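PDB 3WAJ: transmembrane oligosaccharyl transferase from Archaeoglobus fulgidus, which belongs to the STT3/AglB family of membrane proteins, which join an N-terminal transmembrane region of the GT-C type to a large C-terminal globular region. Local coordinates for residues Asn576-Phe588 with Tyr595-Val609. Residues are numbered along the deposited sequence; the frame is centred on the assembly and turned at random.
Sequences NKYNNVPGASSFF and YAEFVAEKLNVKYVV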
loop_
_atom_site.group_PDB
_atom_site.type_symbol
_atom_site.label_atom_id
_atom_site.label_comp_id
_atom_site.label_asym_id
_atom_site.label_seq_id
_atom_site.Cartn_x
_atom_site.Cartn_y
_atom_site.Cartn_z
ATOM N N ASN A 576 -13.577 -4.063 -13.657
ATOM C CA ASN A 576 -14.359 -2.859 -13.998
ATOM C C ASN A 576 -15.689 -3.211 -14.648
ATOM O O ASN A 576 -15.878 -4.343 -15.099
ATOM C CB ASN A 576 -13.588 -1.922 -14.942
ATOM C CG ASN A 576 -13.221 -2.591 -16.263
ATOM O OD1 ASN A 576 -14.091 -3.040 -17.029
ATOM N ND2 ASN A 576 -11.922 -2.665 -16.531
ATOM N N LYS A 577 -16.587 -2.235 -14.745
ATOM C CA LYS A 577 -17.880 -2.473 -15.406
ATOM C C LYS A 577 -17.900 -2.099 -16.886
ATOM O O LYS A 577 -18.558 -2.762 -17.684
ATOM C CB LYS A 577 -19.029 -1.803 -14.645
ATOM C CG LYS A 577 -19.649 -2.699 -13.588
ATOM C CD LYS A 577 -20.307 -1.926 -12.447
ATOM C CE LYS A 577 -21.056 -0.712 -12.946
ATOM N NZ LYS A 577 -21.552 0.097 -11.797
ATOM N N TYR A 578 -17.163 -1.059 -17.258
ATOM C CA TYR A 578 -17.184 -0.584 -18.648
ATOM C C TYR A 578 -16.640 -1.608 -19.672
ATOM O O TYR A 578 -17.125 -1.664 -20.803
ATOM C CB TYR A 578 -16.489 0.784 -18.775
ATOM C CG TYR A 578 -15.031 0.771 -18.369
ATOM C CD1 TYR A 578 -14.643 1.124 -17.077
ATOM C CD2 TYR A 578 -14.041 0.411 -19.275
ATOM C CE1 TYR A 578 -13.308 1.117 -16.705
ATOM C CE2 TYR A 578 -12.704 0.400 -18.907
ATOM C CZ TYR A 578 -12.350 0.753 -17.623
ATOM O OH TYR A 578 -11.029 0.736 -17.266
ATOM N N ASN A 579 -15.651 -2.416 -19.281
ATOM C CA ASN A 579 -15.169 -3.513 -20.142
ATOM C C ASN A 579 -15.561 -4.902 -19.626
ATOM O O ASN A 579 -15.014 -5.919 -20.063
ATOM C CB ASN A 579 -13.650 -3.432 -20.354
ATOM C CG ASN A 579 -13.249 -2.332 -21.318
ATOM O OD1 ASN A 579 -14.006 -1.975 -22.223
ATOM N ND2 ASN A 579 -12.052 -1.786 -21.128
ATOM N N ASN A 580 -16.499 -4.920 -18.685
ATOM C CA ASN A 580 -16.988 -6.150 -18.062
ATOM C C ASN A 580 -15.902 -7.131 -17.600
ATOM O O ASN A 580 -15.997 -8.337 -17.821
ATOM C CB ASN A 580 -18.005 -6.822 -18.976
ATOM C CG ASN A 580 -19.244 -5.966 -19.178
ATOM O OD1 ASN A 580 -20.019 -5.748 -18.240
ATOM N ND2 ASN A 580 -19.431 -5.466 -20.400
ATOM N N VAL A 581 -14.863 -6.591 -16.968
ATOM C CA VAL A 581 -13.791 -7.402 -16.394
ATOM C C VAL A 581 -14.132 -7.730 -14.954
ATOM O O VAL A 581 -14.120 -6.852 -14.092
ATOM C CB VAL A 581 -12.432 -6.686 -16.437
ATOM C CG1 VAL A 581 -11.350 -7.574 -15.817
ATOM C CG2 VAL A 581 -12.075 -6.290 -17.878
ATOM N N PRO A 582 -14.465 -8.999 -14.697
ATOM C CA PRO A 582 -14.845 -9.364 -13.327
ATOM C C PRO A 582 -13.695 -9.114 -12.371
ATOM O O PRO A 582 -12.529 -9.440 -12.666
ATOM C CB PRO A 582 -15.171 -10.862 -13.414
ATOM C CG PRO A 582 -14.667 -11.326 -14.790
ATOM C CD PRO A 582 -14.639 -10.102 -15.665
ATOM N N GLY A 583 -14.033 -8.514 -11.236
ATOM C CA GLY A 583 -13.059 -8.085 -10.250
ATOM C C GLY A 583 -13.814 -7.430 -9.111
ATOM O O GLY A 583 -15.042 -7.418 -9.097
ATOM N N ALA A 584 -13.083 -6.882 -8.152
ATOM C CA ALA A 584 -13.700 -6.317 -6.961
ATOM C C ALA A 584 -14.660 -5.149 -7.238
ATOM O O ALA A 584 -15.732 -5.078 -6.648
ATOM C CB ALA A 584 -12.640 -5.921 -5.941
ATOM N N SER A 585 -14.296 -4.238 -8.130
ATOM C CA SER A 585 -15.128 -3.060 -8.346
ATOM C C SER A 585 -16.426 -3.430 -9.059
ATOM O O SER A 585 -17.471 -2.832 -8.822
ATOM C CB SER A 585 -14.375 -1.952 -9.102
ATOM O OG SER A 585 -14.171 -2.293 -10.458
ATOM N N SER A 586 -16.369 -4.434 -9.918
ATOM C CA SER A 586 -17.543 -4.800 -10.711
ATOM C C SER A 586 -18.466 -5.682 -9.880
ATOM O O SER A 586 -19.662 -5.794 -10.157
ATOM C CB SER A 586 -17.126 -5.509 -12.001
ATOM O OG SER A 586 -16.091 -6.432 -11.741
ATOM N N PHE A 587 -17.910 -6.310 -8.849
ATOM C CA PHE A 587 -18.757 -7.053 -7.933
ATOM C C PHE A 587 -19.514 -6.065 -7.017
ATOM O O PHE A 587 -20.743 -6.046 -7.000
ATOM C CB PHE A 587 -17.951 -8.097 -7.155
ATOM C CG PHE A 587 -18.775 -8.879 -6.169
ATOM C CD1 PHE A 587 -19.533 -9.960 -6.585
ATOM C CD2 PHE A 587 -18.814 -8.517 -4.822
ATOM C CE1 PHE A 587 -20.323 -10.680 -5.679
ATOM C CE2 PHE A 587 -19.595 -9.233 -3.906
ATOM C CZ PHE A 587 -20.349 -10.310 -4.335
ATOM N N PHE A 588 -18.786 -5.215 -6.298
ATOM C CA PHE A 588 -19.411 -4.357 -5.271
ATOM C C PHE A 588 -20.269 -3.202 -5.768
ATOM O O PHE A 588 -21.123 -2.706 -5.024
ATOM C CB PHE A 588 -18.381 -3.846 -4.249
ATOM C CG PHE A 588 -17.743 -4.948 -3.445
ATOM C CD1 PHE A 588 -18.441 -5.569 -2.414
ATOM C CD2 PHE A 588 -16.451 -5.382 -3.735
ATOM C CE1 PHE A 588 -17.857 -6.614 -1.669
ATOM C CE2 PHE A 588 -15.854 -6.428 -3.007
ATOM C CZ PHE A 588 -16.556 -7.045 -1.974
ATOM N N TYR A 595 -25.844 -9.775 -12.252
ATOM C CA TYR A 595 -24.541 -9.309 -12.712
ATOM C C TYR A 595 -23.445 -9.694 -11.715
ATOM O O TYR A 595 -22.388 -10.175 -12.113
ATOM C CB TYR A 595 -24.543 -7.799 -12.942
ATOM C CG TYR A 595 -23.275 -7.300 -13.615
ATOM C CD1 TYR A 595 -23.194 -7.198 -14.997
ATOM C CD2 TYR A 595 -22.156 -6.938 -12.867
ATOM C CE1 TYR A 595 -22.037 -6.740 -15.615
ATOM C CE2 TYR A 595 -21.001 -6.481 -13.472
ATOM C CZ TYR A 595 -20.943 -6.384 -14.844
ATOM O OH TYR A 595 -19.791 -5.929 -15.445
ATOM N N ALA A 596 -23.706 -9.482 -10.423
ATOM C CA ALA A 596 -22.764 -9.885 -9.376
ATOM C C ALA A 596 -22.411 -11.372 -9.467
ATOM O O ALA A 596 -21.241 -11.765 -9.320
ATOM C CB ALA A 596 -23.320 -9.547 -7.985
ATOM N N GLU A 597 -23.442 -12.183 -9.696
ATOM C CA GLU A 597 -23.320 -13.635 -9.845
ATOM C C GLU A 597 -22.452 -14.004 -11.058
ATOM O O GLU A 597 -21.668 -14.954 -11.012
ATOM C CB GLU A 597 -24.714 -14.251 -9.974
ATOM C CG GLU A 597 -24.906 -15.551 -9.237
ATOM C CD GLU A 597 -24.482 -15.472 -7.801
ATOM O OE1 GLU A 597 -24.003 -16.493 -7.285
ATOM O OE2 GLU A 597 -24.622 -14.401 -7.189
ATOM N N PHE A 598 -22.585 -13.233 -12.132
ATOM C CA PHE A 598 -21.729 -13.397 -13.292
ATOM C C PHE A 598 -20.278 -13.170 -12.878
ATOM O O PHE A 598 -19.397 -13.981 -13.167
ATOM C CB PHE A 598 -22.147 -12.436 -14.418
ATOM C CG PHE A 598 -21.026 -12.081 -15.361
ATOM C CD1 PHE A 598 -20.590 -12.989 -16.327
ATOM C CD2 PHE A 598 -20.400 -10.837 -15.285
ATOM C CE1 PHE A 598 -19.538 -12.664 -17.192
ATOM C CE2 PHE A 598 -19.341 -10.500 -16.148
ATOM C CZ PHE A 598 -18.910 -11.416 -17.098
ATOM N N VAL A 599 -20.030 -12.070 -12.182
ATOM C CA VAL A 599 -18.675 -11.749 -11.753
ATOM C C VAL A 599 -18.119 -12.806 -10.790
ATOM O O VAL A 599 -16.964 -13.249 -10.930
ATOM C CB VAL A 599 -18.623 -10.353 -11.113
ATOM C CG1 VAL A 599 -17.251 -10.091 -10.470
ATOM C CG2 VAL A 599 -18.967 -9.296 -12.150
ATOM N N ALA A 600 -18.951 -13.219 -9.831
ATOM C CA ALA A 600 -18.502 -14.133 -8.779
ATOM C C ALA A 600 -18.203 -15.508 -9.341
ATOM O O ALA A 600 -17.247 -16.153 -8.932
ATOM C CB ALA A 600 -19.517 -14.221 -7.660
ATOM N N GLU A 601 -19.045 -15.956 -10.267
ATOM C CA GLU A 601 -18.851 -17.245 -10.911
ATOM C C GLU A 601 -17.515 -17.292 -11.650
ATOM O O GLU A 601 -16.764 -18.242 -11.481
ATOM C CB GLU A 601 -20.002 -17.543 -11.863
ATOM C CG GLU A 601 -20.034 -18.980 -12.366
ATOM C CD GLU A 601 -20.447 -19.998 -11.299
ATOM O OE1 GLU A 601 -20.669 -19.620 -10.121
ATOM O OE2 GLU A 601 -20.541 -21.198 -11.643
ATOM N N LYS A 602 -17.220 -16.255 -12.441
ATOM C CA LYS A 602 -15.945 -16.140 -13.159
ATOM C C LYS A 602 -14.734 -16.257 -12.260
ATOM O O LYS A 602 -13.730 -16.833 -12.657
ATOM C CB LYS A 602 -15.856 -14.804 -13.911
ATOM C CG LYS A 602 -16.818 -14.673 -15.082
ATOM C CD LYS A 602 -16.452 -15.615 -16.222
ATOM C CE LYS A 602 -17.636 -15.793 -17.170
ATOM N NZ LYS A 602 -17.492 -16.951 -18.116
ATOM N N LEU A 603 -14.829 -15.688 -11.057
ATOM C CA LEU A 603 -13.695 -15.668 -10.137
ATOM C C LEU A 603 -13.855 -16.731 -9.070
ATOM O O LEU A 603 -13.064 -16.803 -8.124
ATOM C CB LEU A 603 -13.522 -14.286 -9.515
ATOM C CG LEU A 603 -13.481 -13.170 -10.565
ATOM C CD1 LEU A 603 -13.709 -11.799 -9.932
ATOM C CD2 LEU A 603 -12.168 -13.207 -11.347
ATOM N N ASN A 604 -14.887 -17.555 -9.230
ATOM C CA ASN A 604 -15.097 -18.677 -8.330
ATOM C C ASN A 604 -15.104 -18.236 -6.855
ATOM O O ASN A 604 -14.420 -18.835 -6.006
ATOM C CB ASN A 604 -13.981 -19.700 -8.558
ATOM C CG ASN A 604 -14.286 -21.038 -7.950
ATOM O OD1 ASN A 604 -15.436 -21.492 -7.972
ATOM N ND2 ASN A 604 -13.256 -21.683 -7.382
ATOM N N VAL A 605 -15.852 -17.184 -6.530
ATOM C CA VAL A 605 -15.817 -16.738 -5.141
ATOM C C VAL A 605 -16.768 -17.554 -4.276
ATOM O O VAL A 605 -17.840 -17.965 -4.721
ATOM C CB VAL A 605 -16.030 -15.205 -4.958
ATOM C CG1 VAL A 605 -15.948 -14.464 -6.280
ATOM C CG2 VAL A 605 -17.331 -14.916 -4.239
ATOM N N LYS A 606 -16.351 -17.802 -3.041
ATOM C CA LYS A 606 -17.201 -18.467 -2.078
ATOM C C LYS A 606 -17.464 -17.575 -0.844
ATOM O O LYS A 606 -18.448 -17.756 -0.121
ATOM C CB LYS A 606 -16.587 -19.805 -1.665
ATOM C CG LYS A 606 -17.548 -20.647 -0.857
ATOM C CD LYS A 606 -16.941 -21.959 -0.337
ATOM C CE LYS A 606 -18.091 -22.879 0.118
ATOM N NZ LYS A 606 -17.661 -23.833 1.165
ATOM N N TYR A 607 -16.589 -16.607 -0.609
ATOM C CA TYR A 607 -16.793 -15.663 0.492
ATOM C C TYR A 607 -16.584 -14.234 0.057
ATOM O O TYR A 607 -15.744 -13.943 -0.802
ATOM C CB TYR A 607 -15.884 -15.975 1.683
ATOM C CG TYR A 607 -16.135 -17.354 2.206
ATOM C CD1 TYR A 607 -17.163 -17.584 3.111
ATOM C CD2 TYR A 607 -15.386 -18.437 1.757
ATOM C CE1 TYR A 607 -17.426 -18.843 3.584
ATOM C CE2 TYR A 607 -15.636 -19.716 2.226
ATOM C CZ TYR A 607 -16.666 -19.910 3.139
ATOM O OH TYR A 607 -16.949 -21.166 3.622
ATOM N N VAL A 608 -17.377 -13.356 0.654
ATOM C CA VAL A 608 -17.266 -11.921 0.451
ATOM C C VAL A 608 -16.895 -11.331 1.817
ATOM O O VAL A 608 -17.484 -11.705 2.834
ATOM C CB VAL A 608 -18.620 -11.322 0.004
ATOM C CG1 VAL A 608 -18.477 -9.836 -0.325
ATOM C CG2 VAL A 608 -19.208 -12.092 -1.187
ATOM N N VAL A 609 -15.915 -10.431 1.848
ATOM C CA VAL A 609 -15.604 -9.687 3.066
ATOM C C VAL A 609 -15.791 -8.192 2.812
ATOM O O VAL A 609 -15.163 -7.614 1.908
ATOM C CB VAL A 609 -14.172 -9.939 3.561
ATOM C CG1 VAL A 609 -13.935 -9.183 4.871
ATOM C CG2 VAL A 609 -13.894 -11.445 3.734
#
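Tyr595 OH donates to Asn580 OD1 (2.8 Å), meeting it in the plane of the amide carbonyl on a lone pair, with a C=O...O angle of 134°. The ring carries its CG anti to the backbone N (chi1 -171°), which swings the phenol off helix 593-602 toward the Lys577-Asn580 type I turn. There Ser586 O lies at the ring edge, 3.6 Å from Tyr595 CE2, while CG of Lys577 lies close to the hydroxyl; the ammonium of Lys577 runs on to a salt bridge with Glu627.

Deeper in, Val599 points toward segment 576-588. Its CG1 reaches Pro582 CB (3.7 Å) and the start of helix 584-588 at Gly583, the N-cap residue, while CG2 leans toward Ser586. Leu603 closes over the same spot, CD1 lying 3.5 Å from Gly583 N, and Pro582 CG rests on the aliphatic base of Lys602.

Beyond the cap, Phe587 runs across helix 595-602, its ring reaching Ala596 and Ala600. CD1 meets Ala596 O at the ring edge, CE1 touches the methyls of both alanines, and Phe587 CZ approaches Val608 CG2 (3.8 Å). The other Val608 branch, CG1, packs on Phe588 CE1 (3.5 Å), so one valine serves both phenylalanines. Phe587 also sets its CD2 over the centre of the Phe588 ring. Met678 and Ile548 continue this apolar cluster.

The axes of segments 584-588 and 595-602 pass 8.9 Å apart, roughly antiparallel (147°). A Schellman motif with Asn604 as C-prime residue ends helix 593-602 and turns the chain into strand 605-611, an inner strand of a mixed sheet. Within the AglB core domain, a short helix and its leading loop thus pack on helix 595-602, with two phenylalanines bridging to Val608 of the strand.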